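Local coordinates for protein cellulase (Bacteroides salanitronis, PDB 6WQY) that probably hydrolyses internal beta-1,4-glucosidic bonds of cellulose and related plant polysaccharides, its family 5 TIM-barrel domain acting as a broad-specificity endoglucanase, at residues 171-175 and 196-200; 89-93 and 151-156; 79-84 and 97-101. All blocks are in the same frame, centred on the assembly; numbering follows the deposited sequence.

Contact 1. Residues 171-175 and 196-200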
ATOM      1  N   ALA A 171      -0.418  -6.187   6.860  1.00  7.96           N
ATOM      2  CA  ALA A 171       0.516  -7.022   7.613  1.00  8.40           C
ATOM      3  C   ALA A 171       1.962  -6.607   7.417  1.00  7.82           C
ATOM      4  O   ALA A 171       2.748  -6.605   8.375  1.00  8.56           O
ATOM      5  CB  ALA A 171       0.357  -8.461   7.141  1.00  9.02           C
ATOM      6  N   MET A 172       2.343  -6.364   6.160  1.00  7.46           N
ATOM      7  CA  MET A 172       3.713  -6.078   5.746  1.00  7.89           C
ATOM      8  C   MET A 172       3.631  -5.550   4.326  1.00  7.48           C
ATOM      9  O   MET A 172       2.538  -5.417   3.759  1.00  8.41           O
ATOM     10  CB  MET A 172       4.627  -7.285   5.902  1.00  9.36           C
ATOM     11  CG  MET A 172       4.245  -8.488   5.125  1.00  9.84           C
ATOM     12  SD  MET A 172       4.959 -10.005   5.829  1.00 10.85           S
ATOM     13  CE  MET A 172       3.735 -10.316   7.106  1.00 12.25           C
ATOM     14  N   ASN A 173       4.799  -5.217   3.763  1.00  7.42           N
ATOM     15  CA  ASN A 173       4.888  -4.470   2.512  1.00  7.85           C
ATOM     16  C   ASN A 173       5.254  -5.376   1.338  1.00  7.30           C
ATOM     17  O   ASN A 173       4.373  -6.075   0.819  1.00  8.09           O
ATOM     18  CB  ASN A 173       5.832  -3.274   2.689  1.00  7.55           C
ATOM     19  CG  ASN A 173       5.902  -2.435   1.446  1.00  7.57           C
ATOM     20  OD1 ASN A 173       4.874  -2.190   0.818  1.00  7.71           O
ATOM     21  ND2 ASN A 173       7.101  -2.017   1.062  1.00  7.69           N
ATOM     22  N   GLU A 174       6.527  -5.379   0.921  1.00  7.40           N
ATOM     23  CA  GLU A 174       6.992  -6.069  -0.283  1.00  7.54           C
ATOM     24  C   GLU A 174       8.004  -7.116   0.142  1.00  7.73           C
ATOM     25  O   GLU A 174       9.162  -6.807   0.417  1.00  8.81           O
ATOM     26  CB  GLU A 174       7.619  -5.080  -1.263  1.00  8.07           C
ATOM     27  CG  GLU A 174       6.623  -4.135  -1.871  1.00  8.38           C
ATOM     28  CD  GLU A 174       7.202  -3.166  -2.880  1.00  8.91           C
ATOM     29  OE1 GLU A 174       8.452  -3.019  -2.945  1.00 10.03           O
ATOM     30  OE2 GLU A 174       6.421  -2.545  -3.655  1.00  9.70           O
ATOM     31  N   ILE A 175       7.561  -8.356   0.220  1.00  8.13           N
ATOM     32  CA  ILE A 175       8.376  -9.447   0.738  1.00  8.13           C
ATOM     33  C   ILE A 175       8.994 -10.211  -0.429  1.00  8.34           C
ATOM     34  O   ILE A 175       8.289 -10.727  -1.311  1.00  8.92           O
ATOM     35  CB  ILE A 175       7.527 -10.366   1.627  1.00  8.73           C
ATOM     36  CG1 ILE A 175       6.959  -9.577   2.827  1.00  9.35           C
ATOM     37  CG2 ILE A 175       8.335 -11.578   2.070  1.00  9.48           C
ATOM     38  CD1 ILE A 175       7.990  -8.879   3.705  1.00 10.35           C
ATOM     39  N   LEU A 196       5.340 -16.980   3.435  1.00  9.17           N
ATOM     40  CA  LEU A 196       4.635 -15.703   3.449  1.00  8.70           C
ATOM     41  C   LEU A 196       3.165 -15.907   3.807  1.00  8.83           C
ATOM     42  O   LEU A 196       2.583 -15.136   4.586  1.00  9.01           O
ATOM     43  CB  LEU A 196       4.789 -14.999   2.103  1.00  9.30           C
ATOM     44  CG  LEU A 196       4.058 -13.668   1.997  1.00  9.48           C
ATOM     45  CD1 LEU A 196       4.429 -12.674   3.086  1.00  9.89           C
ATOM     46  CD2 LEU A 196       4.324 -13.038   0.625  1.00 10.71           C
ATOM     47  N   ASN A 197       2.545 -16.946   3.263  1.00  8.94           N
ATOM     48  CA  ASN A 197       1.164 -17.226   3.632  1.00  9.10           C
ATOM     49  C   ASN A 197       1.032 -17.529   5.123  1.00  9.88           C
ATOM     50  O   ASN A 197       0.052 -17.111   5.762  1.00 10.11           O
ATOM     51  CB  ASN A 197       0.599 -18.359   2.777  1.00  9.93           C
ATOM     52  CG  ASN A 197       0.299 -17.922   1.347  1.00  9.72           C
ATOM     53  OD1 ASN A 197      -0.209 -16.823   1.115  1.00 10.39           O
ATOM     54  ND2 ASN A 197       0.594 -18.779   0.385  1.00 11.19           N
ATOM     55  N   GLU A 198       2.008 -18.241   5.699  1.00  9.36           N
ATOM     56  CA  GLU A 198       2.012 -18.498   7.132  1.00 10.29           C
ATOM     57  C   GLU A 198       2.133 -17.202   7.922  1.00  9.56           C
ATOM     58  O   GLU A 198       1.467 -17.028   8.956  1.00 10.13           O
ATOM     59  CB  GLU A 198       3.181 -19.424   7.512  1.00 11.40           C
ATOM     60  CG  GLU A 198       3.088 -20.839   6.990  1.00 13.92           C
ATOM     61  CD  GLU A 198       4.353 -21.687   7.208  1.00 22.62           C
ATOM     62  OE1 GLU A 198       5.281 -21.283   7.964  1.00 14.74           O
ATOM     63  OE2 GLU A 198       4.418 -22.795   6.612  1.00 18.05           O
ATOM     64  N   TRP A 199       3.008 -16.296   7.478  1.00  8.81           N
ATOM     65  CA  TRP A 199       3.181 -15.028   8.175  1.00  8.62           C
ATOM     66  C   TRP A 199       1.898 -14.215   8.177  1.00  9.20           C
ATOM     67  O   TRP A 199       1.539 -13.604   9.196  1.00  9.35           O
ATOM     68  CB  TRP A 199       4.286 -14.216   7.508  1.00  8.89           C
ATOM     69  CG  TRP A 199       5.678 -14.742   7.693  1.00  8.58           C
ATOM     70  CD1 TRP A 199       6.081 -15.813   8.426  1.00  9.30           C
ATOM     71  CD2 TRP A 199       6.855 -14.183   7.113  1.00  8.47           C
ATOM     72  NE1 TRP A 199       7.458 -15.939   8.343  1.00  9.41           N
ATOM     73  CE2 TRP A 199       7.948 -14.952   7.529  1.00  9.13           C
ATOM     74  CE3 TRP A 199       7.079 -13.092   6.275  1.00  9.39           C
ATOM     75  CZ2 TRP A 199       9.258 -14.659   7.133  1.00 10.05           C
ATOM     76  CZ3 TRP A 199       8.368 -12.807   5.881  1.00 10.76           C
ATOM     77  CH2 TRP A 199       9.437 -13.577   6.318  1.00 11.17           C
ATOM     78  N   ASN A 200       1.192 -14.184   7.043  1.00  9.10           N
ATOM     79  CA  ASN A 200      -0.067 -13.457   7.010  1.00  8.79           C
ATOM     80  C   ASN A 200      -1.062 -14.052   7.998  1.00  9.45           C
ATOM     81  O   ASN A 200      -1.825 -13.314   8.641  1.00  9.59           O
ATOM     82  CB  ASN A 200      -0.642 -13.432   5.598  1.00  9.05           C
ATOM     83  CG  ASN A 200       0.049 -12.417   4.702  1.00  9.11           C
ATOM     84  OD1 ASN A 200       0.611 -11.423   5.177  1.00 10.03           O
ATOM     85  ND2 ASN A 200      -0.019 -12.651   3.394  1.00  9.42           N
TER
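Met172 brings its sulfur to the rim of the Trp199 indole, with SD 3.8 Å from Trp199 CE3. It is a Met-aromatic contact made at the ring edge, the line from SD to the centroid of the six-membered ring running 76° off the ring normal. The two side chains meet at about a right angle, whereas Met172 and Leu196 run past each other in opposite directions, SD lying 3.9 Å from Leu196 CD1. A bend at chi3 (83°) swings the Met172 methyl toward Asn200, with CE 4.0 Å from Trp199 CB and also near the amide oxygen of Asn200. Ala171 CB approaches the same oxygen, Asn200 OD1, at 3.6 Å, and this buried atom has no hydrogen-bond partner in the model. On the other flank the two branches of Ile175 divide the work: CG1 lies 4.0 Å from Leu196 CD1, and CG2 lies 4.0 Å from Trp199 CZ3 at an oblique angle to the ring. Here the loop leaving barrel strand 167-170 of the (beta/alpha)8 fold packs on the helix that follows it, 191-209. Met172 and Ile175 face the helix, while Asn173 and Glu174 between them bond elsewhere, to Arg76 and His251; an Asn-Glu pair after the fourth strand is a hallmark of this clan of glycosidases. Farther out, the tryptophan is positioned by a hydrogen bond from its NE1 to Asn142 OD1 and by Val145 and Leu149 of helix 139-159, the latter also touching Met172. The Asn200 amide is anchored through ND2 to Pro222 O.

Contact 2. Residues 89-93 and 151-156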
ATOM      1  N   PRO A  89      12.013 -11.777  24.221  1.00 14.99           N
ATOM      2  CA  PRO A  89      10.783 -12.243  23.581  1.00 15.44           C
ATOM      3  C   PRO A  89       9.697 -11.178  23.438  1.00 13.99           C
ATOM      4  O   PRO A  89       8.682 -11.424  22.793  1.00 16.07           O
ATOM      5  CB  PRO A  89      10.294 -13.330  24.543  1.00 17.54           C
ATOM      6  CG  PRO A  89      10.727 -12.820  25.879  1.00 19.77           C
ATOM      7  CD  PRO A  89      12.071 -12.171  25.646  1.00 16.72           C
ATOM      8  N   ASP A  90       9.886 -10.015  24.055  1.00 13.83           N
ATOM      9  CA  ASP A  90       8.804  -9.042  24.091  1.00 15.15           C
ATOM     10  C   ASP A  90       8.737  -8.180  22.841  1.00 12.09           C
ATOM     11  O   ASP A  90       7.652  -7.726  22.480  1.00 13.10           O
ATOM     12  CB  ASP A  90       8.947  -8.155  25.327  1.00 15.61           C
ATOM     13  CG  ASP A  90       8.852  -8.945  26.618  1.00 33.33           C
ATOM     14  OD1 ASP A  90       7.876  -9.711  26.775  1.00 25.63           O
ATOM     15  OD2 ASP A  90       9.760  -8.814  27.463  1.00 38.51           O
ATOM     16  N   TYR A  91       9.862  -7.942  22.177  1.00 11.68           N
ATOM     17  CA  TYR A  91       9.902  -7.082  21.001  1.00 10.81           C
ATOM     18  C   TYR A  91       9.133  -5.786  21.255  1.00 10.28           C
ATOM     19  O   TYR A  91       8.282  -5.375  20.472  1.00 10.55           O
ATOM     20  CB  TYR A  91       9.365  -7.818  19.777  1.00 11.13           C
ATOM     21  CG  TYR A  91      10.112  -9.088  19.442  1.00 10.98           C
ATOM     22  CD1 TYR A  91      11.337  -9.034  18.812  1.00 11.05           C
ATOM     23  CD2 TYR A  91       9.578 -10.335  19.740  1.00 11.83           C
ATOM     24  CE1 TYR A  91      12.024 -10.194  18.470  1.00 13.20           C
ATOM     25  CE2 TYR A  91      10.247 -11.500  19.395  1.00 12.91           C
ATOM     26  CZ  TYR A  91      11.469 -11.419  18.764  1.00 12.09           C
ATOM     27  OH  TYR A  91      12.135 -12.581  18.423  1.00 14.93           O
ATOM     28  N   THR A  92       9.462  -5.126  22.360  1.00 10.60           N
ATOM     29  CA  THR A  92       8.697  -3.962  22.789  1.00 11.07           C
ATOM     30  C   THR A  92       8.937  -2.798  21.844  1.00 10.69           C
ATOM     31  O   THR A  92      10.087  -2.444  21.543  1.00 11.51           O
ATOM     32  CB  THR A  92       9.104  -3.570  24.211  1.00 11.85           C
ATOM     33  OG1 THR A  92       8.824  -4.671  25.071  1.00 13.01           O
ATOM     34  CG2 THR A  92       8.351  -2.333  24.666  1.00 12.49           C
ATOM     35  N   ILE A  93       7.854  -2.181  21.391  1.00 10.55           N
ATOM     36  CA  ILE A  93       7.953  -1.021  20.509  1.00 11.17           C
ATOM     37  C   ILE A  93       8.132   0.242  21.341  1.00 11.20           C
ATOM     38  O   ILE A  93       7.399   0.475  22.311  1.00 11.93           O
ATOM     39  CB  ILE A  93       6.711  -0.895  19.609  1.00 10.80           C
ATOM     40  CG1 ILE A  93       6.544  -2.133  18.734  1.00 12.35           C
ATOM     41  CG2 ILE A  93       6.808   0.361  18.745  1.00 11.58           C
ATOM     42  CD1 ILE A  93       5.265  -2.173  17.939  1.00 12.92           C
ATOM     43  N   ALA A 151       4.241 -10.250  18.146  1.00  9.51           N
ATOM     44  CA  ALA A 151       4.411  -9.343  19.280  1.00  9.98           C
ATOM     45  C   ALA A 151       4.222  -7.893  18.845  1.00  9.65           C
ATOM     46  O   ALA A 151       3.579  -7.106  19.549  1.00 10.68           O
ATOM     47  CB  ALA A 151       5.785  -9.533  19.915  1.00 10.77           C
ATOM     48  N   MET A 152       4.781  -7.514  17.699  1.00  9.08           N
ATOM     49  CA  MET A 152       4.604  -6.155  17.205  1.00  9.23           C
ATOM     50  C   MET A 152       3.146  -5.873  16.899  1.00  8.97           C
ATOM     51  O   MET A 152       2.604  -4.846  17.316  1.00  9.58           O
ATOM     52  CB  MET A 152       5.478  -5.919  15.974  1.00  9.38           C
ATOM     53  CG  MET A 152       6.969  -5.831  16.283  1.00  9.59           C
ATOM     54  SD  MET A 152       7.973  -5.671  14.803  1.00  9.99           S
ATOM     55  CE  MET A 152       7.476  -4.063  14.194  1.00 11.46           C
ATOM     56  N   TRP A 153       2.489  -6.770  16.162  1.00  8.86           N
ATOM     57  CA  TRP A 153       1.100  -6.535  15.793  1.00  9.15           C
ATOM     58  C   TRP A 153       0.184  -6.563  17.007  1.00 10.07           C
ATOM     59  O   TRP A 153      -0.819  -5.842  17.018  1.00 10.17           O
ATOM     60  CB  TRP A 153       0.645  -7.484  14.684  1.00  9.54           C
ATOM     61  CG  TRP A 153       1.002  -6.945  13.336  1.00  9.13           C
ATOM     62  CD1 TRP A 153       1.881  -7.464  12.422  1.00  9.65           C
ATOM     63  CD2 TRP A 153       0.497  -5.734  12.758  1.00  8.75           C
ATOM     64  NE1 TRP A 153       1.941  -6.642  11.305  1.00  9.13           N
ATOM     65  CE2 TRP A 153       1.091  -5.583  11.489  1.00  8.58           C
ATOM     66  CE3 TRP A 153      -0.423  -4.773  13.181  1.00  8.98           C
ATOM     67  CZ2 TRP A 153       0.823  -4.506  10.666  1.00  9.35           C
ATOM     68  CZ3 TRP A 153      -0.697  -3.703  12.351  1.00  9.34           C
ATOM     69  CH2 TRP A 153      -0.066  -3.572  11.114  1.00  9.93           C
ATOM     70  N   THR A 154       0.498  -7.351  18.042  1.00  9.61           N
ATOM     71  CA  THR A 154      -0.292  -7.283  19.274  1.00 10.07           C
ATOM     72  C   THR A 154      -0.232  -5.880  19.868  1.00 10.07           C
ATOM     73  O   THR A 154      -1.256  -5.298  20.245  1.00 10.13           O
ATOM     74  CB  THR A 154       0.205  -8.326  20.284  1.00 10.38           C
ATOM     75  OG1 THR A 154      -0.018  -9.640  19.763  1.00 11.07           O
ATOM     76  CG2 THR A 154      -0.514  -8.201  21.612  1.00 11.27           C
ATOM     77  N   GLN A 155       0.977  -5.319  19.951  1.00  9.80           N
ATOM     78  CA  GLN A 155       1.130  -3.978  20.505  1.00  9.90           C
ATOM     79  C   GLN A 155       0.454  -2.924  19.636  1.00 10.10           C
ATOM     80  O   GLN A 155      -0.179  -1.991  20.160  1.00 10.30           O
ATOM     81  CB  GLN A 155       2.608  -3.651  20.671  1.00 10.58           C
ATOM     82  CG  GLN A 155       3.304  -4.414  21.764  1.00 10.64           C
ATOM     83  CD  GLN A 155       4.794  -4.239  21.665  1.00 10.77           C
ATOM     84  OE1 GLN A 155       5.335  -3.223  22.104  1.00 12.28           O
ATOM     85  NE2 GLN A 155       5.462  -5.202  21.067  1.00 11.13           N
ATOM     86  N   ILE A 156       0.605  -3.018  18.316  1.00  9.38           N
ATOM     87  CA  ILE A 156      -0.023  -2.035  17.433  1.00  9.34           C
ATOM     88  C   ILE A 156      -1.538  -2.132  17.542  1.00  9.98           C
ATOM     89  O   ILE A 156      -2.243  -1.124  17.701  1.00 10.26           O
ATOM     90  CB  ILE A 156       0.469  -2.228  15.989  1.00  9.32           C
ATOM     91  CG1 ILE A 156       1.974  -1.975  15.883  1.00 10.03           C
ATOM     92  CG2 ILE A 156      -0.312  -1.326  15.050  1.00  9.89           C
ATOM     93  CD1 ILE A 156       2.595  -2.567  14.614  1.00 10.62           C
TER
HETATM   94  O   HOH W   1       4.908  -0.570  23.100  1.00 13.69           O
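Gln155 reaches from its helix to the backbone of residues 91-93 and binds it with both ends of its amide. NE2 donates to Tyr91 O at 2.9 Å, and OE1 accepts from Ile93 N at 2.8 Å in a nearly straight bond (177°). Tyr91 O lies practically in the amide plane of Gln155, although the donor stands well above the carbonyl plane of Tyr91. The remaining N-H of NE2 turns back to Ala151 O, 3.1 Å away, so both amide hydrogens are used; Ala151 O also takes the helical N-H of Gln155, and its two donors arrive from opposite faces of the carbonyl. Water adds a further link, donating to Gln155 OE1 and to Ile93 O. Apolar contacts flank this polar centre. Ile93 has CG1 anti to its carbonyl carbon (chi1 -60°) and an extended outer arm, which carries CD1 onto the helix, 3.9 Å from Ile156 CG1 and 4.2 Å from Met152 CB. At the outer end, Ala151 CB touches Tyr91 CD2 obliquely at 3.9 Å, while the rest of the tyrosine leads away along the helix toward Ala147 and Gln148. The segments belong to the loop between strand 74-77 and helix 95-110 and to helix 139-159, the next long helix round the barrel exterior. Placing an alanine at Gln155 would probably leave Tyr91 O and the Ile93 N-H without their mates across the contact, and the loop less firmly fixed to the helix. With one amide answering a carbonyl and an N-H at once, irregular loop backbone gains the kind of hydrogen bonding that a neighbouring strand would otherwise supply, and no net charge is needed to hold it.

Contact 3. Residues 79-84 and 97-101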
ATOM      1  N   VAL A  79       4.917   2.492   7.551  1.00  7.43           N
ATOM      2  CA  VAL A  79       5.670   2.710   8.784  1.00  7.71           C
ATOM      3  C   VAL A  79       6.820   1.708   8.830  1.00  7.59           C
ATOM      4  O   VAL A  79       6.588   0.494   8.845  1.00  7.66           O
ATOM      5  CB  VAL A  79       4.816   2.553  10.054  1.00  8.01           C
ATOM      6  CG1 VAL A  79       5.687   2.836  11.283  1.00  8.51           C
ATOM      7  CG2 VAL A  79       3.610   3.469  10.028  1.00  9.04           C
ATOM      8  N   THR A  80       8.044   2.225   8.880  1.00  7.88           N
ATOM      9  CA  THR A  80       9.227   1.429   9.169  1.00  7.88           C
ATOM     10  C   THR A  80       9.495   1.503  10.664  1.00  7.79           C
ATOM     11  O   THR A  80       9.464   2.589  11.253  1.00  8.76           O
ATOM     12  CB  THR A  80      10.407   1.959   8.365  1.00  8.22           C
ATOM     13  OG1 THR A  80      10.132   1.710   6.984  1.00  7.99           O
ATOM     14  CG2 THR A  80      11.718   1.296   8.757  1.00  9.35           C
ATOM     15  N   TRP A  81       9.760   0.344  11.287  1.00  8.03           N
ATOM     16  CA  TRP A  81       9.877   0.242  12.732  1.00  8.35           C
ATOM     17  C   TRP A  81      11.312  -0.043  13.157  1.00  8.94           C
ATOM     18  O   TRP A  81      11.582  -0.210  14.358  1.00  9.54           O
ATOM     19  CB  TRP A  81       8.932  -0.839  13.275  1.00  8.40           C
ATOM     20  CG  TRP A  81       7.484  -0.629  12.907  1.00  8.38           C
ATOM     21  CD1 TRP A  81       6.885  -1.002  11.748  1.00  8.49           C
ATOM     22  CD2 TRP A  81       6.459   0.001  13.693  1.00  8.46           C
ATOM     23  NE1 TRP A  81       5.553  -0.662  11.755  1.00  8.79           N
ATOM     24  CE2 TRP A  81       5.269  -0.047  12.938  1.00  8.51           C
ATOM     25  CE3 TRP A  81       6.426   0.600  14.954  1.00  9.44           C
ATOM     26  CZ2 TRP A  81       4.071   0.484  13.402  1.00  9.36           C
ATOM     27  CZ3 TRP A  81       5.231   1.127  15.405  1.00 10.04           C
ATOM     28  CH2 TRP A  81       4.072   1.056  14.637  1.00  9.92           C
ATOM     29  N   LEU A  82      12.228  -0.127  12.194  1.00  9.06           N
ATOM     30  CA  LEU A  82      13.626  -0.413  12.458  1.00  9.69           C
ATOM     31  C   LEU A  82      14.186   0.553  13.489  1.00  9.52           C
ATOM     32  O   LEU A  82      13.950   1.761  13.444  1.00 10.26           O
ATOM     33  CB  LEU A  82      14.420  -0.293  11.151  1.00  9.70           C
ATOM     34  CG  LEU A  82      14.100  -1.343  10.084  1.00 10.50           C
ATOM     35  CD1 LEU A  82      14.796  -0.971   8.774  1.00 11.67           C
ATOM     36  CD2 LEU A  82      14.499  -2.717  10.539  1.00 11.42           C
ATOM     37  N   GLY A  83      14.940   0.006  14.433  1.00 10.37           N
ATOM     38  CA  GLY A  83      15.541   0.794  15.480  1.00 12.28           C
ATOM     39  C   GLY A  83      14.612   1.197  16.596  1.00 11.51           C
ATOM     40  O   GLY A  83      15.058   1.867  17.536  1.00 13.82           O
ATOM     41  N   HIS A  84      13.350   0.794  16.554  1.00 10.70           N
ATOM     42  CA  HIS A  84      12.364   1.133  17.569  1.00 11.07           C
ATOM     43  C   HIS A  84      11.702  -0.096  18.176  1.00 12.04           C
ATOM     44  O   HIS A  84      10.629   0.023  18.789  1.00 12.75           O
ATOM     45  CB  HIS A  84      11.307   2.069  16.996  1.00 11.76           C
ATOM     46  CG  HIS A  84      11.828   3.425  16.698  1.00 11.50           C
ATOM     47  ND1 HIS A  84      12.541   4.162  17.622  1.00 18.32           N
ATOM     48  CD2 HIS A  84      11.703   4.211  15.611  1.00 14.38           C
ATOM     49  CE1 HIS A  84      12.848   5.339  17.103  1.00 19.06           C
ATOM     50  NE2 HIS A  84      12.350   5.395  15.886  1.00 16.35           N
ATOM     51  N   TYR A  97       7.636   6.417  19.536  1.00 10.02           N
ATOM     52  CA  TYR A  97       7.443   6.179  18.106  1.00 10.04           C
ATOM     53  C   TYR A  97       6.022   5.709  17.824  1.00  9.47           C
ATOM     54  O   TYR A  97       5.388   6.148  16.856  1.00  9.62           O
ATOM     55  CB  TYR A  97       8.473   5.188  17.588  1.00 10.96           C
ATOM     56  CG  TYR A  97       8.468   5.115  16.078  1.00 10.44           C
ATOM     57  CD1 TYR A  97       8.791   6.231  15.313  1.00 11.60           C
ATOM     58  CD2 TYR A  97       8.124   3.950  15.407  1.00  9.39           C
ATOM     59  CE1 TYR A  97       8.784   6.189  13.932  1.00 11.12           C
ATOM     60  CE2 TYR A  97       8.125   3.898  14.020  1.00  9.22           C
ATOM     61  CZ  TYR A  97       8.459   5.013  13.290  1.00  9.30           C
ATOM     62  OH  TYR A  97       8.481   5.025  11.911  1.00  9.68           O
ATOM     63  N   LEU A  98       5.508   4.795  18.645  1.00  9.78           N
ATOM     64  CA  LEU A  98       4.124   4.365  18.491  1.00 10.23           C
ATOM     65  C   LEU A  98       3.167   5.539  18.638  1.00 10.12           C
ATOM     66  O   LEU A  98       2.171   5.634  17.906  1.00 10.52           O
ATOM     67  CB  LEU A  98       3.844   3.251  19.495  1.00 11.60           C
ATOM     68  CG  LEU A  98       2.518   2.516  19.414  1.00 12.55           C
ATOM     69  CD1 LEU A  98       2.259   1.962  18.024  1.00 12.50           C
ATOM     70  CD2 LEU A  98       2.494   1.397  20.441  1.00 15.08           C
ATOM     71  N   ASN A  99       3.459   6.458  19.563  1.00 10.12           N
ATOM     72  CA  ASN A  99       2.650   7.660  19.677  1.00 10.56           C
ATOM     73  C   ASN A  99       2.680   8.473  18.389  1.00  9.83           C
ATOM     74  O   ASN A  99       1.652   9.026  17.977  1.00 10.92           O
ATOM     75  CB  ASN A  99       3.137   8.507  20.846  1.00 10.77           C
ATOM     76  CG  ASN A  99       2.280   9.732  21.041  1.00 11.98           C
ATOM     77  OD1 ASN A  99       1.233   9.674  21.691  1.00 13.12           O
ATOM     78  ND2 ASN A  99       2.705  10.850  20.480  1.00 12.66           N
ATOM     79  N   ARG A 100       3.848   8.597  17.753  1.00 10.15           N
ATOM     80  CA  ARG A 100       3.921   9.346  16.499  1.00  9.72           C
ATOM     81  C   ARG A 100       3.043   8.702  15.427  1.00  9.65           C
ATOM     82  O   ARG A 100       2.344   9.395  14.677  1.00  9.79           O
ATOM     83  CB  ARG A 100       5.363   9.455  16.011  1.00 10.10           C
ATOM     84  CG  ARG A 100       5.515  10.142  14.662  1.00 10.19           C
ATOM     85  CD  ARG A 100       4.943  11.553  14.673  1.00 10.92           C
ATOM     86  NE  ARG A 100       5.069  12.207  13.378  1.00 10.30           N
ATOM     87  CZ  ARG A 100       4.326  13.231  12.989  1.00 10.52           C
ATOM     88  NH1 ARG A 100       3.381  13.724  13.776  1.00 11.39           N
ATOM     89  NH2 ARG A 100       4.516  13.740  11.779  1.00 11.04           N
ATOM     90  N   VAL A 101       3.083   7.374  15.321  1.00  9.24           N
ATOM     91  CA  VAL A 101       2.194   6.696  14.378  1.00  9.68           C
ATOM     92  C   VAL A 101       0.743   7.050  14.703  1.00  8.92           C
ATOM     93  O   VAL A 101      -0.068   7.342  13.806  1.00  9.30           O
ATOM     94  CB  VAL A 101       2.445   5.174  14.407  1.00  9.92           C
ATOM     95  CG1 VAL A 101       1.461   4.452  13.509  1.00 10.32           C
ATOM     96  CG2 VAL A 101       3.872   4.860  13.980  1.00  9.65           C
TER
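Tyr97 drives its ring between His84 and Trp81, and the contact is tightest there. The His84 ring lies over one face of the tyrosine in an offset stack, planes 23° apart, with His84 CD2 only 3.4 Å from Tyr97 CG. Tyr97 CB in turn sits over the imidazole face, a CH-pi contact. Against Trp81 the geometry changes to an offset edge-to-face pair: the planes stand at 88°, and the Tyr97 edge points to the indole face, with CD2 3.8 Å from Trp81 CE3. Since CG is anti to the backbone N (chi1 -169°), the phenol leaves the helix toward the loop and the Tyr97 OH comes within 2.7 Å of Thr80 O, at most a weak hydrogen bond. Val79 CG1 lies 3.6 Å from the same Tyr97 OH and meets Val101 CG2 tip to tip at 3.8 Å. Looser touches finish the inner side: Trp81 CH2 lies 3.9 Å from Leu98 CD1, which comes in at the indole edge, and Val101 CG2 approaches the indole obliquely. The solvent side lies at the far end of the turn, at Gly83 and His84. A type II beta turn runs from Trp81 to His84, closed by His84 N to Trp81 O at 3.0 Å; its exposed Gly83 makes no contact with the helix, and His84 is partly open, with Val48 and Ala49 also beside it. Deeper in, Trp81 NE1 bonds to Asn118 O, and the indole meets Met152 and Ile156 of helix 139-159. Trp81, His84 and Tyr97 form an aromatic cluster in the second beta-alpha unit of a (beta/alpha)8 barrel, where the loop leaving strand 74-77 packs against the first turns of helix 95-110.

How the contacts relate
Contacts 1 and 3 are buried and largely apolar, contact 2 only partly buried and dominated by a side-chain amide. Contacts 2 and 3 draw on one loop, between strand 74-77 and helix 95-110: its early part packs on helix 95-110, its later part on helix 139-159. Trp81 joins them, its CB 3.7 Å from Met152 CE and its CZ3 3.8 Å from Ile93 CG2. Contact 1 belongs to strand 167-170 and helix 191-209, which follow helix 139-159, and touches contact 2 through a probable hydrogen bond, Trp153 NE1 to Ala171 O at 3.0 Å. Contact 1 sets sulfur and aliphatic groups against one indole; contact 3 gathers three aromatic rings. Contacts 1 and 3 do not touch.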